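Side-chain contacts in leucine aminopeptidase 1 (Caenorhabditis elegans, PDB 2HC9), which releases N-terminal amino acids, preferably leucine, from peptides as a zinc-dependent M17 aminopeptidase, and probably acts as a digestive enzyme: residues N89-Y94 against G397-P402; C132-K137 against I177-N182; T185-V190 against V206-E211; T356-A361 against A474-L479. The protein carries 1 engineered substitution. All blocks are in the same frame, centred on the assembly; numbering follows the deposited sequence. Where two conformers were deposited one is given.

The four contacts run from the joint between the two domains into the catalytic domain. Contacts 1 and 2 both pair an N-terminal-domain segment with a catalytic-domain one; their centres are 24 Å apart and their nearest atoms about 6 Å. Contact 1 touches contact 4: D398 OD2 accepts a probable hydrogen bond from L475 N at 3.0 Å, and V400 packs on L475. Contact 3 begins just after contact 2 in sequence, its centre 20 Å away. Contacts 1, 3 and 4 all reach the same mixed sheet. Contact 4 stops short of the metal site: the M360 side chain is about 7 Å from that of the zinc ligand K252 and about 13 Å from a zinc ion.

Contact 1. Residues N89-Y94 against G397-P402; sequences NAHSIY and GDLVAP
H91 lays one corner of its imidazole against L399 and the carbonyl of G397, where the N-terminal domain of this M17 aminopeptidase meets the catalytic domain. H91 belongs to the first turn of helix 90-97; G397 follows helix 383-396 directly and is the first residue to leave it, and the chain then runs through L399 into strand 400-402. The ring carbon CE1 does most of the touching. H91 CE1 lies 3.4 Å from L399 CD1 and 3.0 Å from G397 O, both set obliquely to the ring. With CG turned anti to its own carbonyl carbon (chi1 -57°), the imidazole leaves the flank of the helix and reaches across the gap.

Although H91 NE2 is 3.2 Å from G397 O, the angle is too poor for a hydrogen bond. The nitrogen instead uses a water in the plane of the ring, 2.9 Å from H91 NE2. That water accepts from L399 N at 3.2 Å, so a single solvent molecule bridges the ring and the catalytic-domain backbone. Histidine suits the place because it offers the ring carbon CE1 to leucine and a polar nitrogen to water.

Glycine suits position 397 on two counts: its phi is 80°, at which a side chain would press on the preceding carbonyl, and the A90 methyl points toward the place a beta carbon would occupy. A90 also packs on S122 and H123 of helix 120-128. L399 carries the apolar surface onward to L409 of a second subunit, while L399 CG remains 3.7 Å from H91 CE1.

Contact 2. Residues C132-K137 against I177-N182; sequences CKFSMK and IDTPAN
Where the N-terminal domain meets the catalytic domain, the C-terminal end of helix 157-178 and the segment after it receive F134 from the loop between helix 120-128 and strand 145-151. CG of F134 stands anti to the backbone N (chi1 -170°), which carries the phenyl group over T179. The result is a CH-pi contact: T179 CA lies 3.9 Å from the centroid of the F134 ring, only 5° off its normal. On that same side, T179 OG1 is 3.4 Å from F134 CD1, a hydroxyl already hydrogen-bonded to R175 O one helical turn back.

P180 meets the outer end of the phenyl group obliquely, its CD 3.5 Å from F134 CZ. Phenylalanine suits this place because its flat face can lie over the T179 backbone while the end of the ring reaches P180.

The polar end of D178 is turned elsewhere: it bonds to G468 N and forms a salt bridge with R467, which also donates to F134 O. The next residues lead to a neighbouring subunit, M136 O accepting from T327 of that chain. Between the two segments, a water accepts from F134 N at 2.9 Å and donates to D178 OD2 at 2.7 Å.

Contact 3. Residues T185-V190 against V206-E211; sequences TTDALV and VIRGEE
A salt bridge, D187 to R208, ties the first turn of helix 186-199 to the end of strand 203-208 in the catalytic domain, one helix-to-strand step of its alpha/beta fold. R208 NH2 donates to D187 OD1 at 2.8 Å, and the bond is nearly straight at 164°. The oxygen lies close to the guanidinium plane, but the donor comes in from above the carboxylate, the two planes being 50° apart. R208 reaches that far because its chain is extended from CG to NE. A water completes a small ring, donating to D187 OD1 and accepting from R208 NE at 2.9 Å, so NH2 holds OD1 directly and NE reaches the same oxygen through the water.

The apolar contact is between V190, which is buried, and V206: they meet tip to tip, V190 CG1 to V206 CG1 at 4.1 Å, and both also pack on V234 of strand 232-238. Beta-branched valine suits the extended backbone of strand residue V206, and at V190 it offers a short methyl to the sheet.

Capping and turn bonds shape each segment. T185 is the N-cap, its OG1 accepting from A188 N at 3.1 Å. G209 takes positive phi as the strand turns into helix 210-215, and across that turn R208 N donates to E211 OE1 at 3.0 Å.

Contact 4. Residues T356-A361 against A474-L479; sequences TIFDMA and ALFSTL
Two phenylalanines share nearly the same first torsion, chi1 -64° at F358 and -75° at F476, each CG lying anti to its carbonyl carbon, and this sends their rings past each other in opposite directions between strand 356-361 and helix 473-480. They form a T-shaped (edge-to-face) pair, with F476 giving the edge and F358 the face. The centroids are 5.2 Å apart and the planes stand at 77°. F476 CE1 sits above the F358 ring, displaced toward its rim, and comes within 3.7 Å of F358 CD1. Such a pairing sets the slightly positive ring hydrogens of one phenylalanine against the electron-rich face of the other.

L479, one helical turn after F476, packs against the outer end of F358: its CD2 is 3.7 Å from F358 CZ. M360, two residues along the strand from F358, points the same way. With chi1 and chi2 both extended, M360 SD lies 4.1 Å from F476 CE2, near the ring plane, a Met-aromatic contact at the edge; the chi3 bend turns only the terminal methyl. Methionine, long and flexible, suits a place where the backbones are far apart; the segment axes come no closer than 12.6 Å.

All four side chains are buried and apolar. F358 also packs on I247 and L249 of adjacent strand 246-254, whereas D359, between F358 and M360, points away and bonds to H455 and W453. Alternate strand residues thus face the helix, which runs nearly antiparallel to the strand, the layered packing of helix on central sheet typical of the alpha/beta catalytic domain of M17 aminopeptidases.

Contact 1. Residues N89-Y94 against G397-P402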
loop_
_atom_site.group_PDB
_atom_site.type_symbol
_atom_site.label_atom_id
_atom_site.label_comp_id
_atom_site.label_asym_id
_atom_site.label_seq_id
_atom_site.Cartn_x
_atom_site.Cartn_y
_atom_site.Cartn_z
ATOM N N ASN A 89 29.490 -12.115 -26.221
ATOM C CA ASN A 89 29.647 -11.426 -24.907
ATOM C C ASN A 89 29.668 -9.890 -25.049
ATOM O O ASN A 89 30.337 -9.184 -24.294
ATOM C CB ASN A 89 30.911 -11.901 -24.176
ATOM C CG ASN A 89 30.749 -13.273 -23.555
ATOM O OD1 ASN A 89 31.626 -14.129 -23.677
ATOM N ND2 ASN A 89 29.617 -13.497 -22.910
ATOM N N ALA A 90 28.934 -9.376 -26.030
ATOM C CA ALA A 90 29.030 -7.945 -26.351
ATOM C C ALA A 90 28.589 -7.080 -25.193
ATOM O O ALA A 90 29.146 -6.009 -24.986
ATOM C CB ALA A 90 28.252 -7.617 -27.609
ATOM N N HIS A 91 27.614 -7.555 -24.397
ATOM C CA HIS A 91 27.212 -6.801 -23.200
ATOM C C HIS A 91 28.341 -6.481 -22.235
ATOM O O HIS A 91 28.274 -5.456 -21.556
ATOM C CB HIS A 91 26.054 -7.477 -22.467
ATOM C CG HIS A 91 24.870 -7.679 -23.338
ATOM N ND1 HIS A 91 24.806 -8.703 -24.257
ATOM C CD2 HIS A 91 23.739 -6.952 -23.500
ATOM C CE1 HIS A 91 23.666 -8.628 -24.914
ATOM N NE2 HIS A 91 23.002 -7.577 -24.480
ATOM N N SER A 92 29.360 -7.348 -22.174
ATOM C CA SER A 92 30.527 -7.123 -21.321
ATOM C C SER A 92 31.299 -5.875 -21.733
ATOM O O SER A 92 31.854 -5.172 -20.887
ATOM C CB SER A 92 31.481 -8.327 -21.351
ATOM O OG SER A 92 30.878 -9.487 -20.808
ATOM N N ILE A 93 31.366 -5.623 -23.042
ATOM C CA ILE A 93 32.004 -4.364 -23.524
ATOM C C ILE A 93 31.236 -3.160 -22.992
ATOM O O ILE A 93 31.806 -2.272 -22.387
ATOM C CB ILE A 93 32.065 -4.287 -25.060
ATOM C CG1 ILE A 93 32.963 -5.424 -25.594
ATOM C CG2 ILE A 93 32.575 -2.881 -25.515
ATOM C CD1 ILE A 93 32.900 -5.571 -27.107
ATOM N N TYR A 94 29.925 -3.163 -23.184
ATOM C CA TYR A 94 29.121 -2.060 -22.677
ATOM C C TYR A 94 29.302 -1.870 -21.175
ATOM O O TYR A 94 29.488 -0.750 -20.714
ATOM C CB TYR A 94 27.652 -2.282 -22.991
ATOM C CG TYR A 94 26.767 -1.093 -22.639
ATOM C CD1 TYR A 94 26.559 -0.066 -23.558
ATOM C CD2 TYR A 94 26.144 -1.000 -21.393
ATOM C CE1 TYR A 94 25.713 1.009 -23.266
ATOM C CE2 TYR A 94 25.314 0.096 -21.065
ATOM C CZ TYR A 94 25.094 1.084 -22.010
ATOM O OH TYR A 94 24.257 2.151 -21.715
ATOM N N GLY A 397 23.946 -9.182 -30.682
ATOM C CA GLY A 397 23.943 -8.670 -29.304
ATOM C C GLY A 397 22.653 -8.032 -28.786
ATOM O O GLY A 397 22.576 -7.698 -27.601
ATOM N N ASP A 398 21.636 -7.895 -29.647
ATOM C CA ASP A 398 20.300 -7.441 -29.225
ATOM C C ASP A 398 19.534 -8.747 -28.913
ATOM O O ASP A 398 18.857 -9.296 -29.769
ATOM C CB ASP A 398 19.591 -6.686 -30.367
ATOM C CG ASP A 398 20.070 -5.237 -30.534
ATOM O OD1 ASP A 398 20.957 -4.762 -29.768
ATOM O OD2 ASP A 398 19.558 -4.571 -31.456
ATOM N N LEU A 399 19.713 -9.265 -27.708
ATOM C CA LEU A 399 19.234 -10.622 -27.363
ATOM C C LEU A 399 17.730 -10.750 -27.433
ATOM O O LEU A 399 17.001 -9.778 -27.181
ATOM C CB LEU A 399 19.725 -11.015 -25.969
ATOM C CG LEU A 399 21.250 -11.200 -25.876
ATOM C CD1 LEU A 399 21.690 -11.385 -24.424
ATOM C CD2 LEU A 399 21.631 -12.439 -26.683
ATOM N N VAL A 400 17.269 -11.947 -27.802
ATOM C CA VAL A 400 15.826 -12.231 -27.913
ATOM C C VAL A 400 15.572 -13.605 -27.265
ATOM O O VAL A 400 16.364 -14.554 -27.476
ATOM C CB VAL A 400 15.374 -12.267 -29.379
ATOM C CG1 VAL A 400 13.883 -12.601 -29.478
ATOM C CG2 VAL A 400 15.665 -10.921 -30.085
ATOM N N ALA A 401 14.505 -13.684 -26.467
ATOM C CA ALA A 401 14.053 -14.934 -25.855
ATOM C C ALA A 401 12.614 -15.185 -26.297
ATOM O O ALA A 401 11.850 -14.234 -26.581
ATOM C CB ALA A 401 14.128 -14.829 -24.285
ATOM N N PRO A 402 12.216 -16.461 -26.379
ATOM C CA PRO A 402 10.872 -16.724 -26.852
ATOM C C PRO A 402 9.803 -16.656 -25.762
ATOM O O PRO A 402 10.053 -17.004 -24.602
ATOM C CB PRO A 402 10.972 -18.180 -27.372
ATOM C CG PRO A 402 12.006 -18.798 -26.558
ATOM C CD PRO A 402 12.966 -17.711 -26.125
HETATM O O HOH W 1 20.343 -7.071 -25.455
#

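Contact 2. Residues C132-K137 against I177-N182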
loop_
_atom_site.group_PDB
_atom_site.type_symbol
_atom_site.label_atom_id
_atom_site.label_comp_id
_atom_site.label_asym_id
_atom_site.label_seq_id
_atom_site.Cartn_x
_atom_site.Cartn_y
_atom_site.Cartn_z
ATOM N N CYS A 132 26.617 8.751 -26.047
ATOM C CA CYS A 132 25.225 9.225 -25.944
ATOM C C CYS A 132 25.137 10.610 -26.578
ATOM O O CYS A 132 25.811 11.544 -26.140
ATOM C CB CYS A 132 24.797 9.288 -24.463
ATOM S SG CYS A 132 25.056 7.724 -23.601
ATOM N N LYS A 133 24.309 10.745 -27.604
ATOM C CA LYS A 133 24.165 12.031 -28.298
ATOM C C LYS A 133 23.523 13.071 -27.400
ATOM O O LYS A 133 23.903 14.243 -27.430
ATOM C CB LYS A 133 23.332 11.868 -29.580
ATOM C CG LYS A 133 24.060 11.109 -30.672
ATOM C CD LYS A 133 23.321 11.217 -31.996
ATOM C CE LYS A 133 24.152 10.574 -33.125
ATOM N NZ LYS A 133 23.593 11.050 -34.440
ATOM N N PHE A 134 22.529 12.663 -26.611
ATOM C CA PHE A 134 21.647 13.660 -26.035
ATOM C C PHE A 134 22.129 14.226 -24.694
ATOM O O PHE A 134 22.341 13.481 -23.736
ATOM C CB PHE A 134 20.206 13.148 -25.897
ATOM C CG PHE A 134 19.250 14.249 -25.527
ATOM C CD1 PHE A 134 18.758 15.103 -26.511
ATOM C CD2 PHE A 134 18.918 14.485 -24.198
ATOM C CE1 PHE A 134 17.901 16.165 -26.173
ATOM C CE2 PHE A 134 18.071 15.565 -23.857
ATOM C CZ PHE A 134 17.567 16.372 -24.858
ATOM N N SER A 135 22.277 15.549 -24.619
ATOM C CA SER A 135 22.509 16.206 -23.312
ATOM C C SER A 135 21.989 17.628 -23.367
ATOM O O SER A 135 22.102 18.298 -24.389
ATOM C CB SER A 135 24.003 16.235 -22.949
ATOM O OG SER A 135 24.182 16.920 -21.710
ATOM N N MET A 136 21.396 18.068 -22.268
ATOM C CA MET A 136 21.063 19.471 -22.114
ATOM C C MET A 136 21.830 20.138 -20.992
ATOM O O MET A 136 21.399 21.176 -20.457
ATOM C CB MET A 136 19.552 19.617 -21.934
ATOM C CG MET A 136 18.859 19.472 -23.275
ATOM S SD MET A 136 17.074 19.450 -23.075
ATOM C CE MET A 136 16.755 21.188 -22.745
ATOM N N LYS A 137 22.978 19.561 -20.647
ATOM C CA LYS A 137 23.873 20.247 -19.732
ATOM C C LYS A 137 24.349 21.587 -20.338
ATOM O O LYS A 137 24.545 21.683 -21.555
ATOM C CB LYS A 137 25.034 19.332 -19.335
ATOM C CG LYS A 137 24.603 18.367 -18.198
ATOM C CD LYS A 137 25.688 17.416 -17.781
ATOM C CE LYS A 137 25.142 16.419 -16.760
ATOM N NZ LYS A 137 24.810 17.025 -15.411
ATOM N N ILE A 177 15.146 8.170 -27.784
ATOM C CA ILE A 177 14.675 7.662 -26.492
ATOM C C ILE A 177 15.025 8.606 -25.344
ATOM O O ILE A 177 14.174 8.864 -24.484
ATOM C CB ILE A 177 15.225 6.237 -26.242
ATOM C CG1 ILE A 177 14.485 5.260 -27.183
ATOM C CG2 ILE A 177 15.109 5.809 -24.726
ATOM C CD1 ILE A 177 15.166 3.879 -27.269
ATOM N N ASP A 178 16.258 9.133 -25.331
ATOM C CA ASP A 178 16.735 9.942 -24.175
ATOM C C ASP A 178 16.122 11.340 -24.141
ATOM O O ASP A 178 16.134 11.980 -23.102
ATOM C CB ASP A 178 18.260 10.127 -24.231
ATOM C CG ASP A 178 19.031 8.827 -24.032
ATOM O OD1 ASP A 178 18.443 7.846 -23.524
ATOM O OD2 ASP A 178 20.239 8.807 -24.363
ATOM N N THR A 179 15.634 11.817 -25.287
ATOM C CA THR A 179 15.109 13.190 -25.397
ATOM C C THR A 179 13.792 13.259 -24.596
ATOM O O THR A 179 12.920 12.423 -24.767
ATOM C CB THR A 179 14.834 13.571 -26.898
ATOM O OG1 THR A 179 16.041 13.405 -27.674
ATOM C CG2 THR A 179 14.336 14.993 -27.042
ATOM N N PRO A 180 13.655 14.256 -23.709
ATOM C CA PRO A 180 12.410 14.348 -22.942
ATOM C C PRO A 180 11.234 14.659 -23.850
ATOM O O PRO A 180 11.415 15.252 -24.904
ATOM C CB PRO A 180 12.650 15.527 -22.005
ATOM C CG PRO A 180 13.720 16.352 -22.659
ATOM C CD PRO A 180 14.600 15.345 -23.392
ATOM N N ALA A 181 10.034 14.271 -23.443
ATOM C CA ALA A 181 8.883 14.403 -24.330
ATOM C C ALA A 181 8.359 15.827 -24.499
ATOM O O ALA A 181 7.564 16.076 -25.419
ATOM C CB ALA A 181 7.753 13.494 -23.856
ATOM N N ASN A 182 8.752 16.758 -23.620
ATOM C CA ASN A 182 8.442 18.175 -23.892
ATOM C C ASN A 182 9.170 18.704 -25.130
ATOM O O ASN A 182 8.793 19.720 -25.723
ATOM C CB ASN A 182 8.636 19.085 -22.674
ATOM C CG ASN A 182 10.056 19.110 -22.183
ATOM O OD1 ASN A 182 10.753 18.088 -22.217
ATOM N ND2 ASN A 182 10.498 20.268 -21.706
HETATM O O HOH W 2 21.423 10.012 -26.480
#

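Contact 3. Residues T185-V190 against V206-E211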
loop_
_atom_site.group_PDB
_atom_site.type_symbol
_atom_site.label_atom_id
_atom_site.label_comp_id
_atom_site.label_asym_id
_atom_site.label_seq_id
_atom_site.Cartn_x
_atom_site.Cartn_y
_atom_site.Cartn_z
ATOM N N THR A 185 7.932 15.631 -28.931
ATOM C CA THR A 185 6.479 15.475 -28.965
ATOM C C THR A 185 6.055 14.527 -30.091
ATOM O O THR A 185 6.897 14.109 -30.889
ATOM C CB THR A 185 5.835 16.858 -29.243
ATOM O OG1 THR A 185 6.341 17.338 -30.496
ATOM C CG2 THR A 185 6.190 17.872 -28.107
ATOM N N THR A 186 4.752 14.248 -30.227
ATOM C CA THR A 186 4.319 13.462 -31.397
ATOM C C THR A 186 4.730 14.157 -32.696
ATOM O O THR A 186 5.216 13.503 -33.637
ATOM C CB THR A 186 2.795 13.207 -31.454
ATOM O OG1 THR A 186 2.099 14.455 -31.520
ATOM C CG2 THR A 186 2.312 12.408 -30.215
ATOM N N ASP A 187 4.525 15.475 -32.748
ATOM C CA ASP A 187 4.926 16.271 -33.931
ATOM C C ASP A 187 6.414 16.124 -34.233
ATOM O O ASP A 187 6.823 15.969 -35.399
ATOM C CB ASP A 187 4.628 17.756 -33.679
ATOM C CG ASP A 187 3.119 18.082 -33.710
ATOM O OD1 ASP A 187 2.314 17.239 -34.138
ATOM O OD2 ASP A 187 2.755 19.205 -33.313
ATOM N N ALA A 188 7.238 16.218 -33.191
ATOM C CA ALA A 188 8.685 16.135 -33.384
ATOM C C ALA A 188 9.087 14.737 -33.855
ATOM O O ALA A 188 9.960 14.602 -34.702
ATOM C CB ALA A 188 9.404 16.472 -32.107
ATOM N N LEU A 189 8.459 13.696 -33.305
ATOM C CA LEU A 189 8.779 12.336 -33.770
ATOM C C LEU A 189 8.288 12.060 -35.213
ATOM O O LEU A 189 8.990 11.394 -35.998
ATOM C CB LEU A 189 8.280 11.256 -32.774
ATOM C CG LEU A 189 8.634 9.789 -33.126
ATOM C CD1 LEU A 189 10.161 9.613 -33.346
ATOM C CD2 LEU A 189 8.144 8.821 -32.013
ATOM N N VAL A 190 7.113 12.580 -35.578
ATOM C CA VAL A 190 6.704 12.561 -36.995
ATOM C C VAL A 190 7.806 13.218 -37.852
ATOM O O VAL A 190 8.245 12.643 -38.866
ATOM C CB VAL A 190 5.351 13.281 -37.221
ATOM C CG1 VAL A 190 5.073 13.494 -38.740
ATOM C CG2 VAL A 190 4.195 12.484 -36.580
ATOM N N VAL A 206 1.565 10.152 -44.008
ATOM C CA VAL A 206 1.347 10.668 -42.654
ATOM C C VAL A 206 -0.141 10.885 -42.511
ATOM O O VAL A 206 -0.746 11.630 -43.284
ATOM C CB VAL A 206 2.120 11.997 -42.399
ATOM C CG1 VAL A 206 1.772 12.593 -41.009
ATOM C CG2 VAL A 206 3.623 11.765 -42.508
ATOM N N ILE A 207 -0.739 10.214 -41.529
ATOM C CA ILE A 207 -2.166 10.375 -41.238
ATOM C C ILE A 207 -2.239 10.873 -39.800
ATOM O O ILE A 207 -1.677 10.256 -38.898
ATOM C CB ILE A 207 -2.928 9.029 -41.384
ATOM C CG1 ILE A 207 -2.692 8.399 -42.776
ATOM C CG2 ILE A 207 -4.429 9.221 -41.124
ATOM C CD1 ILE A 207 -3.264 6.993 -42.915
ATOM N N ARG A 208 -2.881 12.007 -39.586
ATOM C CA ARG A 208 -2.630 12.766 -38.364
ATOM C C ARG A 208 -3.938 13.305 -37.776
ATOM O O ARG A 208 -4.803 13.707 -38.532
ATOM C CB ARG A 208 -1.701 13.914 -38.744
ATOM C CG ARG A 208 -1.165 14.643 -37.615
ATOM C CD ARG A 208 0.078 15.396 -38.030
ATOM N NE ARG A 208 0.406 16.302 -36.945
ATOM C CZ ARG A 208 -0.029 17.551 -36.870
ATOM N NH1 ARG A 208 -0.779 18.045 -37.855
ATOM N NH2 ARG A 208 0.305 18.309 -35.833
ATOM N N GLY A 209 -4.081 13.308 -36.441
ATOM C CA GLY A 209 -5.193 14.016 -35.785
ATOM C C GLY A 209 -6.537 13.446 -36.205
ATOM O O GLY A 209 -6.721 12.205 -36.226
ATOM N N GLU A 210 -7.454 14.333 -36.607
ATOM C CA GLU A 210 -8.807 13.904 -36.989
ATOM C C GLU A 210 -8.838 13.005 -38.225
ATOM O O GLU A 210 -9.794 12.251 -38.400
ATOM C CB GLU A 210 -9.759 15.101 -37.168
ATOM C CG GLU A 210 -9.918 15.955 -35.910
ATOM C CD GLU A 210 -10.504 15.169 -34.761
ATOM O OE1 GLU A 210 -11.614 14.623 -34.940
ATOM O OE2 GLU A 210 -9.855 15.101 -33.688
ATOM N N GLU A 211 -7.792 13.068 -39.059
ATOM C CA GLU A 211 -7.717 12.170 -40.222
ATOM C C GLU A 211 -7.655 10.722 -39.778
ATOM O O GLU A 211 -8.170 9.856 -40.457
ATOM C CB GLU A 211 -6.494 12.463 -41.120
ATOM C CG GLU A 211 -6.329 13.916 -41.556
ATOM C CD GLU A 211 -4.861 14.305 -41.838
ATOM O OE1 GLU A 211 -3.954 13.420 -41.973
ATOM O OE2 GLU A 211 -4.605 15.530 -41.893
HETATM O O HOH W 3 1.526 14.661 -34.896
#

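Contact 4. Residues T356-A361 against A474-L479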
loop_
_atom_site.group_PDB
_atom_site.type_symbol
_atom_site.label_atom_id
_atom_site.label_comp_id
_atom_site.label_asym_id
_atom_site.label_seq_id
_atom_site.Cartn_x
_atom_site.Cartn_y
_atom_site.Cartn_z
ATOM N N THR A 356 5.181 -10.599 -43.972
ATOM C CA THR A 356 5.971 -10.756 -42.752
ATOM C C THR A 356 5.790 -9.457 -41.957
ATOM O O THR A 356 6.177 -8.362 -42.422
ATOM C CB THR A 356 7.476 -11.016 -43.064
ATOM O OG1 THR A 356 7.593 -12.139 -43.952
ATOM C CG2 THR A 356 8.252 -11.343 -41.774
ATOM N N ILE A 357 5.174 -9.569 -40.779
ATOM C CA ILE A 357 4.848 -8.374 -39.974
ATOM C C ILE A 357 5.517 -8.494 -38.605
ATOM O O ILE A 357 5.228 -9.414 -37.829
ATOM C CB ILE A 357 3.317 -8.180 -39.798
ATOM C CG1 ILE A 357 2.620 -8.084 -41.174
ATOM C CG2 ILE A 357 3.018 -6.950 -38.882
ATOM C CD1 ILE A 357 1.088 -8.158 -41.102
ATOM N N PHE A 358 6.450 -7.582 -38.345
ATOM C CA PHE A 358 7.111 -7.473 -37.042
ATOM C C PHE A 358 6.523 -6.280 -36.342
ATOM O O PHE A 358 6.346 -5.225 -36.948
ATOM C CB PHE A 358 8.628 -7.238 -37.208
ATOM C CG PHE A 358 9.351 -8.368 -37.873
ATOM C CD1 PHE A 358 9.804 -9.454 -37.121
ATOM C CD2 PHE A 358 9.640 -8.317 -39.237
ATOM C CE1 PHE A 358 10.512 -10.500 -37.721
ATOM C CE2 PHE A 358 10.346 -9.361 -39.865
ATOM C CZ PHE A 358 10.773 -10.467 -39.098
ATOM N N ASP A 359 6.248 -6.418 -35.051
ATOM C CA ASP A 359 5.953 -5.235 -34.258
ATOM C C ASP A 359 6.885 -5.245 -33.058
ATOM O O ASP A 359 7.183 -6.306 -32.511
ATOM C CB ASP A 359 4.447 -5.142 -33.888
ATOM C CG ASP A 359 4.052 -6.080 -32.756
ATOM O OD1 ASP A 359 3.481 -7.159 -33.037
ATOM O OD2 ASP A 359 4.304 -5.730 -31.577
ATOM N N MET A 360 7.408 -4.079 -32.693
ATOM C CA MET A 360 8.353 -4.011 -31.592
ATOM C C MET A 360 7.927 -2.860 -30.705
ATOM O O MET A 360 7.575 -1.780 -31.197
ATOM C CB MET A 360 9.764 -3.761 -32.121
ATOM C CG MET A 360 10.834 -3.795 -31.023
ATOM S SD MET A 360 12.560 -3.798 -31.587
ATOM C CE MET A 360 12.789 -2.113 -32.242
ATOM N N ALA A 361 7.965 -3.081 -29.397
ATOM C CA ALA A 361 7.337 -2.149 -28.458
ATOM C C ALA A 361 7.969 -2.286 -27.092
ATOM O O ALA A 361 8.284 -3.386 -26.658
ATOM C CB ALA A 361 5.854 -2.432 -28.336
ATOM N N ALA A 474 20.576 -3.274 -34.595
ATOM C CA ALA A 474 21.530 -4.385 -34.731
ATOM C C ALA A 474 20.759 -5.687 -34.964
ATOM O O ALA A 474 21.104 -6.455 -35.855
ATOM C CB ALA A 474 22.450 -4.487 -33.508
ATOM N N LEU A 475 19.715 -5.927 -34.172
ATOM C CA LEU A 475 18.873 -7.129 -34.337
ATOM C C LEU A 475 18.346 -7.270 -35.766
ATOM O O LEU A 475 18.497 -8.322 -36.386
ATOM C CB LEU A 475 17.653 -7.054 -33.398
ATOM C CG LEU A 475 16.733 -8.273 -33.510
ATOM C CD1 LEU A 475 17.491 -9.607 -33.165
ATOM C CD2 LEU A 475 15.552 -8.076 -32.546
ATOM N N PHE A 476 17.718 -6.218 -36.291
ATOM C CA PHE A 476 17.118 -6.338 -37.615
ATOM C C PHE A 476 18.116 -6.306 -38.758
ATOM O O PHE A 476 17.857 -6.842 -39.818
ATOM C CB PHE A 476 15.978 -5.348 -37.825
ATOM C CG PHE A 476 14.732 -5.756 -37.103
ATOM C CD1 PHE A 476 13.914 -6.747 -37.633
ATOM C CD2 PHE A 476 14.432 -5.225 -35.851
ATOM C CE1 PHE A 476 12.772 -7.190 -36.936
ATOM C CE2 PHE A 476 13.283 -5.639 -35.154
ATOM C CZ PHE A 476 12.458 -6.631 -35.699
ATOM N N SER A 477 19.264 -5.689 -38.524
ATOM C CA SER A 477 20.350 -5.763 -39.503
ATOM C C SER A 477 20.818 -7.191 -39.680
ATOM O O SER A 477 21.032 -7.627 -40.802
ATOM C CB SER A 477 21.523 -4.887 -39.064
ATOM O OG SER A 477 21.127 -3.546 -39.226
ATOM N N THR A 478 20.965 -7.922 -38.574
ATOM C CA THR A 478 21.399 -9.330 -38.657
ATOM C C THR A 478 20.266 -10.209 -39.136
ATOM O O THR A 478 20.494 -11.118 -39.925
ATOM C CB THR A 478 22.029 -9.955 -37.353
ATOM O OG1 THR A 478 21.111 -9.899 -36.250
ATOM C CG2 THR A 478 23.361 -9.282 -36.981
ATOM N N LEU A 479 19.045 -9.942 -38.687
ATOM C CA LEU A 479 17.899 -10.769 -39.112
ATOM C C LEU A 479 17.592 -10.654 -40.617
ATOM O O LEU A 479 17.352 -11.675 -41.304
ATOM C CB LEU A 479 16.642 -10.419 -38.292
ATOM C CG LEU A 479 15.376 -11.241 -38.620
ATOM C CD1 LEU A 479 15.615 -12.702 -38.245
ATOM C CD2 LEU A 479 14.198 -10.677 -37.828
#